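Local atomic coordinates of pyridoxamine 5-phosphate-dependent dehydrase (Escherichia coli, PDB entry 3B8X), a protein that catalyses removal of the C3'-hydroxyl of GDP-4-keto-6-deoxymannose by a combined transamination-deoxygenation reaction in the biosynthesis of the O-antigen sugar L-colitose. Residues G48-A61 / T194-Y208. The protein carries 1 engineered substitution. Numbering follows the deposited sequence.
Sequences GSKYAVMVSSGSTA and TMEGGCIVTDDEEIY. With NA (sodium ion), chain N; G4M ([(2R,3S,4R,5R)-5-(2-amino-6-oxo-1,6-dihydro-9H-purin-9-yl)-3,4-dihydroxytetrahydrofuran-2-yl]methyl (2R,3S,4S,5S,6R)-3,4-dihydroxy-5-[({3-hydroxy-2-methyl-5-[(phosphonooxy)methyl]pyridin-4-yl}methyl)amino]-6-methyltetrahydro-2H-pyran-2-yl dihydrogen diphosphate), chain O.
Tyr51 O is gripped from opposite faces of its carbonyl plane: Thr202 N reaches it across the strands at 3.2 Å, and Ser49 OG donates to it at 3.1 Å. Ser49 OG stands between its own backbone N and carbonyl carbon (chi1 57°), which brings it to Tyr51 O and beside Val201 CB. Strands 51-55 and 198-202 run antiparallel, with Tyr51-Thr202, Val53-Ile200 and Val55-Gly198 as hydrogen-bonded pairs. At a classic beta bulge, where Lys50 and Tyr51 both face Thr202, Asp203 divides its carboxylate: OD1 accepts from Lys50 N at 2.6 Å, while OD2 binds the sodium ion, which Thr177 O and four waters also ligate. The Tyr51 ring lies in an offset stack on Tyr208, centroids 4.2 Å apart and planes at 17°. Each CB also sits over the partner's ring face, while Val53 CG2 meets the Tyr208 edge, 3.7 Å from Tyr208 CE1. A water bridges Tyr208 OH and Ala52 O. Farther along, Ile200 crosses Val55 at about a right angle, CD1 against CG1, and lays its CG1 on Ala61 CB at 3.7 Å. Gly198 CA approaches Ser57 O at 3.3 Å in a CA-H...O contact. Ser57 and Thr60 form a capping box starting helix 58-68, whose Gly58 N binds phosphate oxygen OP2 of G4M at 2.8 Å; Ser59 holds OP1 through both N and OG. Strand 51-55, outermost in this chain's large mixed sheet, thus leads into a helix N-terminus at the cofactor phosphate, where backbone N-H groups and probably the helix dipole would stabilise its negative charge.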
loop_
_atom_site.group_PDB
_atom_site.type_symbol
_atom_site.label_atom_id
_atom_site.label_comp_id
_atom_site.label_asym_id
_atom_site.label_seq_id
_atom_site.Cartn_x
_atom_site.Cartn_y
_atom_site.Cartn_z
ATOM N N GLY B 48 -23.893 0.559 -8.275
ATOM C CA GLY B 48 -24.715 1.740 -8.326
ATOM C C GLY B 48 -24.030 2.942 -7.732
ATOM O O GLY B 48 -24.690 3.792 -7.161
ATOM N N SER B 49 -22.724 3.083 -7.909
ATOM C CA SER B 49 -22.068 4.321 -7.440
ATOM C C SER B 49 -21.667 5.150 -8.674
ATOM O O SER B 49 -21.538 4.624 -9.777
ATOM C CB SER B 49 -20.831 4.008 -6.584
ATOM O OG SER B 49 -19.950 3.207 -7.342
ATOM N N LYS B 50 -21.438 6.445 -8.529
ATOM C CA LYS B 50 -21.039 7.140 -9.741
ATOM C C LYS B 50 -19.617 6.775 -10.075
ATOM O O LYS B 50 -19.247 6.718 -11.242
ATOM C CB LYS B 50 -21.119 8.658 -9.617
ATOM C CG LYS B 50 -22.422 9.145 -8.984
ATOM C CD LYS B 50 -22.418 10.647 -8.709
ATOM C CE LYS B 50 -23.255 11.414 -9.730
ATOM N NZ LYS B 50 -22.420 12.078 -10.787
ATOM N N TYR B 51 -18.802 6.566 -9.048
ATOM C CA TYR B 51 -17.403 6.334 -9.301
ATOM C C TYR B 51 -16.854 5.154 -8.557
ATOM O O TYR B 51 -17.341 4.804 -7.486
ATOM C CB TYR B 51 -16.636 7.535 -8.774
ATOM C CG TYR B 51 -17.093 8.827 -9.332
ATOM C CD1 TYR B 51 -17.822 9.713 -8.560
ATOM C CD2 TYR B 51 -16.731 9.197 -10.618
ATOM C CE1 TYR B 51 -18.232 10.918 -9.081
ATOM C CE2 TYR B 51 -17.096 10.411 -11.128
ATOM C CZ TYR B 51 -17.851 11.257 -10.353
ATOM O OH TYR B 51 -18.216 12.461 -10.876
ATOM N N ALA B 52 -15.745 4.642 -9.074
ATOM C CA ALA B 52 -15.018 3.548 -8.435
ATOM C C ALA B 52 -13.513 3.764 -8.648
ATOM O O ALA B 52 -13.094 4.205 -9.737
ATOM C CB ALA B 52 -15.450 2.203 -9.025
ATOM N N VAL B 53 -12.725 3.539 -7.594
ATOM C CA VAL B 53 -11.257 3.657 -7.670
ATOM C C VAL B 53 -10.660 2.377 -7.124
ATOM O O VAL B 53 -10.733 2.148 -5.931
ATOM C CB VAL B 53 -10.626 4.793 -6.864
ATOM C CG1 VAL B 53 -9.114 4.743 -7.039
ATOM C CG2 VAL B 53 -11.127 6.193 -7.307
ATOM N N MET B 54 -10.038 1.585 -7.990
ATOM C CA MET B 54 -9.380 0.339 -7.586
ATOM C C MET B 54 -8.001 0.569 -6.984
ATOM O O MET B 54 -7.251 1.401 -7.468
ATOM C CB MET B 54 -9.176 -0.561 -8.769
ATOM C CG MET B 54 -8.758 -2.002 -8.339
ATOM S SD MET B 54 -8.378 -3.014 -9.806
ATOM C CE MET B 54 -8.356 -4.709 -9.175
ATOM N N VAL B 55 -7.691 -0.151 -5.922
ATOM C CA VAL B 55 -6.429 0.034 -5.219
ATOM C C VAL B 55 -5.840 -1.312 -4.883
ATOM O O VAL B 55 -6.417 -2.361 -5.149
ATOM C CB VAL B 55 -6.552 0.900 -3.924
ATOM C CG1 VAL B 55 -6.815 2.370 -4.305
ATOM C CG2 VAL B 55 -7.653 0.393 -3.047
ATOM N N SER B 56 -4.645 -1.281 -4.344
ATOM C CA SER B 56 -3.951 -2.517 -4.078
ATOM C C SER B 56 -4.632 -3.527 -3.157
ATOM O O SER B 56 -4.347 -4.700 -3.290
ATOM C CB SER B 56 -2.509 -2.195 -3.664
ATOM O OG SER B 56 -2.463 -1.603 -2.356
ATOM N N SER B 57 -5.464 -3.117 -2.197
ATOM C CA SER B 57 -6.135 -4.076 -1.287
ATOM C C SER B 57 -7.276 -3.339 -0.589
ATOM O O SER B 57 -7.415 -2.114 -0.731
ATOM C CB SER B 57 -5.186 -4.654 -0.217
ATOM O OG SER B 57 -4.679 -3.600 0.588
ATOM N N GLY B 58 -8.135 -4.089 0.086
ATOM C CA GLY B 58 -9.227 -3.458 0.816
ATOM C C GLY B 58 -8.614 -2.625 1.970
ATOM O O GLY B 58 -9.210 -1.651 2.416
ATOM N N SER B 59 -7.425 -2.997 2.446
ATOM C CA SER B 59 -6.769 -2.209 3.504
ATOM C C SER B 59 -6.319 -0.844 2.973
ATOM O O SER B 59 -6.508 0.171 3.628
ATOM C CB SER B 59 -5.562 -2.951 4.121
ATOM O OG SER B 59 -5.931 -4.209 4.681
ATOM N N THR B 60 -5.695 -0.817 1.789
ATOM C CA THR B 60 -5.312 0.452 1.217
ATOM C C THR B 60 -6.572 1.180 0.735
ATOM O O THR B 60 -6.579 2.398 0.545
ATOM C CB THR B 60 -4.222 0.258 0.109
ATOM O OG1 THR B 60 -4.709 -0.576 -0.955
ATOM C CG2 THR B 60 -2.972 -0.311 0.709
ATOM N N ALA B 61 -7.679 0.479 0.554
ATOM C CA ALA B 61 -8.875 1.262 0.177
ATOM C C ALA B 61 -9.400 2.064 1.401
ATOM O O ALA B 61 -9.723 3.272 1.337
ATOM C CB ALA B 61 -9.976 0.303 -0.405
ATOM N N THR B 194 -8.868 -11.138 -6.991
ATOM C CA THR B 194 -7.983 -10.653 -8.039
ATOM C C THR B 194 -6.549 -10.761 -7.505
ATOM O O THR B 194 -5.703 -9.913 -7.765
ATOM C CB THR B 194 -8.308 -9.170 -8.324
ATOM O OG1 THR B 194 -8.138 -8.404 -7.117
ATOM C CG2 THR B 194 -9.736 -9.040 -8.743
ATOM N N MET B 195 -6.290 -11.816 -6.748
ATOM C CA MET B 195 -5.001 -12.030 -6.076
ATOM C C MET B 195 -4.985 -11.154 -4.805
ATOM O O MET B 195 -5.051 -11.690 -3.710
ATOM C CB MET B 195 -3.803 -11.816 -7.030
ATOM C CG MET B 195 -3.946 -12.677 -8.267
ATOM S SD MET B 195 -2.444 -12.741 -9.272
ATOM C CE MET B 195 -2.580 -11.260 -10.101
ATOM N N GLU B 196 -4.907 -9.827 -4.942
ATOM C CA GLU B 196 -5.094 -8.899 -3.841
ATOM C C GLU B 196 -5.869 -7.806 -4.586
ATOM O O GLU B 196 -5.787 -7.730 -5.825
ATOM C CB GLU B 196 -3.761 -8.326 -3.319
ATOM C CG GLU B 196 -2.911 -9.312 -2.526
ATOM C CD GLU B 196 -3.069 -9.245 -1.025
ATOM O OE1 GLU B 196 -3.959 -8.553 -0.473
ATOM O OE2 GLU B 196 -2.290 -9.938 -0.377
ATOM N N GLY B 197 -6.596 -6.949 -3.870
ATOM C CA GLY B 197 -7.267 -5.874 -4.575
ATOM C C GLY B 197 -8.255 -5.219 -3.614
ATOM O O GLY B 197 -8.785 -5.887 -2.731
ATOM N N GLY B 198 -8.524 -3.936 -3.856
ATOM C CA GLY B 198 -9.502 -3.212 -3.072
ATOM C C GLY B 198 -10.158 -2.174 -3.995
ATOM O O GLY B 198 -9.745 -2.011 -5.126
ATOM N N CYS B 199 -11.195 -1.502 -3.516
ATOM C CA CYS B 199 -11.862 -0.497 -4.325
ATOM C C CYS B 199 -12.585 0.453 -3.400
ATOM O O CYS B 199 -13.105 0.027 -2.371
ATOM C CB CYS B 199 -12.902 -1.173 -5.204
ATOM S SG CYS B 199 -13.219 -0.308 -6.762
ATOM N N ILE B 200 -12.626 1.717 -3.788
ATOM C CA ILE B 200 -13.362 2.727 -3.027
ATOM C C ILE B 200 -14.381 3.225 -4.023
ATOM O O ILE B 200 -14.037 3.530 -5.154
ATOM C CB ILE B 200 -12.510 3.960 -2.595
ATOM C CG1 ILE B 200 -11.246 3.488 -1.854
ATOM C CG2 ILE B 200 -13.354 4.848 -1.642
ATOM C CD1 ILE B 200 -9.958 3.605 -2.714
ATOM N N VAL B 201 -15.630 3.336 -3.586
ATOM C CA VAL B 201 -16.684 3.845 -4.438
ATOM C C VAL B 201 -17.241 5.111 -3.748
ATOM O O VAL B 201 -17.186 5.245 -2.522
ATOM C CB VAL B 201 -17.824 2.794 -4.676
ATOM C CG1 VAL B 201 -17.242 1.461 -5.118
ATOM C CG2 VAL B 201 -18.666 2.624 -3.427
ATOM N N THR B 202 -17.737 6.032 -4.571
ATOM C CA THR B 202 -18.319 7.284 -4.107
ATOM C C THR B 202 -19.144 7.893 -5.231
ATOM O O THR B 202 -19.128 7.420 -6.394
ATOM C CB THR B 202 -17.257 8.258 -3.533
ATOM O OG1 THR B 202 -17.868 9.465 -3.060
ATOM C CG2 THR B 202 -16.196 8.579 -4.582
ATOM N N ASP B 203 -19.951 8.884 -4.855
ATOM C CA ASP B 203 -20.784 9.579 -5.829
ATOM C C ASP B 203 -20.219 10.986 -5.919
ATOM O O ASP B 203 -20.590 11.756 -6.786
ATOM C CB ASP B 203 -22.235 9.616 -5.376
ATOM C CG ASP B 203 -22.928 8.307 -5.570
ATOM O OD1 ASP B 203 -22.521 7.473 -6.432
ATOM O OD2 ASP B 203 -23.920 8.137 -4.840
ATOM N N ASP B 204 -19.302 11.291 -5.007
ATOM C CA ASP B 204 -18.651 12.579 -4.939
ATOM C C ASP B 204 -17.481 12.753 -5.908
ATOM O O ASP B 204 -16.440 12.106 -5.778
ATOM C CB ASP B 204 -18.203 12.828 -3.498
ATOM C CG ASP B 204 -17.858 14.284 -3.244
ATOM O OD1 ASP B 204 -16.833 14.783 -3.792
ATOM O OD2 ASP B 204 -18.640 14.951 -2.529
ATOM N N GLU B 205 -17.647 13.667 -6.855
ATOM C CA GLU B 205 -16.608 13.949 -7.836
ATOM C C GLU B 205 -15.320 14.491 -7.239
ATOM O O GLU B 205 -14.256 14.179 -7.776
ATOM C CB GLU B 205 -17.116 14.872 -8.941
ATOM C CG GLU B 205 -16.052 15.210 -9.989
ATOM C CD GLU B 205 -16.632 16.009 -11.164
ATOM O OE1 GLU B 205 -17.520 16.842 -10.889
ATOM O OE2 GLU B 205 -16.191 15.798 -12.319
ATOM N N GLU B 206 -15.393 15.294 -6.163
ATOM C CA GLU B 206 -14.165 15.819 -5.512
ATOM C C GLU B 206 -13.375 14.703 -4.828
ATOM O O GLU B 206 -12.144 14.601 -4.965
ATOM C CB GLU B 206 -14.405 16.926 -4.472
ATOM C CG GLU B 206 -13.078 17.567 -3.980
ATOM C CD GLU B 206 -13.262 18.489 -2.779
ATOM O OE1 GLU B 206 -14.345 18.397 -2.174
ATOM O OE2 GLU B 206 -12.325 19.237 -2.395
ATOM N N ILE B 207 -14.106 13.894 -4.069
ATOM C CA ILE B 207 -13.513 12.752 -3.397
ATOM C C ILE B 207 -12.879 11.835 -4.445
ATOM O O ILE B 207 -11.767 11.360 -4.255
ATOM C CB ILE B 207 -14.576 11.993 -2.612
ATOM C CG1 ILE B 207 -15.038 12.836 -1.430
ATOM C CG2 ILE B 207 -14.015 10.715 -2.062
ATOM C CD1 ILE B 207 -14.072 12.869 -0.272
ATOM N N TYR B 208 -13.617 11.541 -5.514
ATOM C CA TYR B 208 -13.143 10.738 -6.650
ATOM C C TYR B 208 -11.799 11.268 -7.165
ATOM O O TYR B 208 -10.796 10.571 -7.233
ATOM C CB TYR B 208 -14.155 10.867 -7.781
ATOM C CG TYR B 208 -13.747 10.107 -9.015
ATOM C CD1 TYR B 208 -13.223 8.819 -8.907
ATOM C CD2 TYR B 208 -13.868 10.653 -10.293
ATOM C CE1 TYR B 208 -12.827 8.071 -10.017
ATOM C CE2 TYR B 208 -13.443 9.917 -11.426
ATOM C CZ TYR B 208 -12.959 8.624 -11.282
ATOM O OH TYR B 208 -12.591 7.861 -12.365
HETATM NA NA NA N . -24.240 6.398 -2.854
HETATM O OP3 G4M O . -7.543 -8.166 3.040
HETATM P PL G4M O . -7.792 -6.708 2.473
HETATM O OP1 G4M O . -6.537 -5.710 2.726
HETATM O OP2 G4M O . -8.077 -6.805 0.894
HETATM O OP4 G4M O . -9.165 -6.120 3.122
HETATM C C5B G4M O . -8.887 -5.732 4.437
HETATM C C5L G4M O . -10.170 -5.738 5.177
HETATM C C6L G4M O . -10.778 -4.529 5.487
HETATM N N1L G4M O . -11.883 -4.519 6.195
HETATM C C2L G4M O . -12.471 -5.609 6.638
HETATM C C2A G4M O . -13.711 -5.513 7.495
HETATM C C3L G4M O . -11.968 -6.874 6.347
HETATM O O3L G4M O . -12.578 -7.950 6.889
HETATM C C4L G4M O . -10.779 -6.943 5.553
HETATM C C4A G4M O . -10.180 -8.167 5.223
HETATM N N4A G4M O . -10.662 -9.268 5.718
HETATM C C4G G4M O . -10.117 -10.508 5.292
HETATM C C5G G4M O . -10.155 -11.541 6.394
HETATM C C6G G4M O . -11.552 -11.619 7.012
HETATM O O5G G4M O . -9.931 -12.746 5.669
HETATM C C3G G4M O . -8.647 -10.368 4.864
HETATM O O3G G4M O . -8.608 -10.413 3.442
HETATM C C2G G4M O . -7.827 -11.573 5.410
HETATM O O2G G4M O . -6.563 -11.700 4.751
HETATM C C1G G4M O . -8.587 -12.865 5.224
HETATM O O1G G4M O . -8.016 -13.783 6.147
HETATM P P2 G4M O . -7.846 -15.306 5.718
HETATM O O3P G4M O . -9.222 -15.852 5.068
HETATM O O4P G4M O . -7.634 -16.169 7.075
HETATM O OPP G4M O . -6.603 -15.255 4.693
HETATM P P G4M O . -6.025 -16.706 4.317
HETATM O O1P G4M O . -5.593 -17.721 5.500
HETATM O O2P G4M O . -4.733 -16.270 3.495
HETATM O "O5'" G4M O . -6.918 -17.349 3.182
HETATM C "C5'" G4M O . -7.945 -18.148 3.731
HETATM C "C4'" G4M O . -7.892 -19.495 3.029
HETATM O "O4'" G4M O . -7.658 -19.293 1.603
HETATM C "C3'" G4M O . -6.692 -20.318 3.552
HETATM O "O3'" G4M O . -7.078 -21.682 3.479
HETATM C "C2'" G4M O . -5.567 -19.981 2.549
HETATM O "O2'" G4M O . -4.679 -21.103 2.464
HETATM C "C1'" G4M O . -6.381 -19.882 1.267
HETATM N N9 G4M O . -5.696 -19.071 0.254
HETATM C C8 G4M O . -5.438 -17.740 0.344
HETATM N N7 G4M O . -4.851 -17.363 -0.775
HETATM C C4 G4M O . -5.272 -19.528 -0.968
HETATM C C5 G4M O . -4.719 -18.417 -1.647
HETATM C C6 G4M O . -4.201 -18.599 -2.979
HETATM O O6 G4M O . -3.715 -17.695 -3.642
HETATM N N3 G4M O . -5.287 -20.726 -1.558
HETATM C C2 G4M O . -4.789 -20.880 -2.774
HETATM N N1 G4M O . -4.250 -19.846 -3.496
HETATM N N2 G4M O . -4.802 -22.116 -3.342
HETATM O O HOH W 1 -24.669 6.672 -7.777
HETATM O O HOH W 2 -25.379 5.083 -4.821
HETATM O O HOH W 3 -12.237 5.314 -12.450
HETATM O O HOH W 4 -23.261 7.969 -1.150
HETATM O O HOH W 5 -26.222 7.616 -1.893
HETATM O O HOH W 6 -21.749 5.520 -3.511
#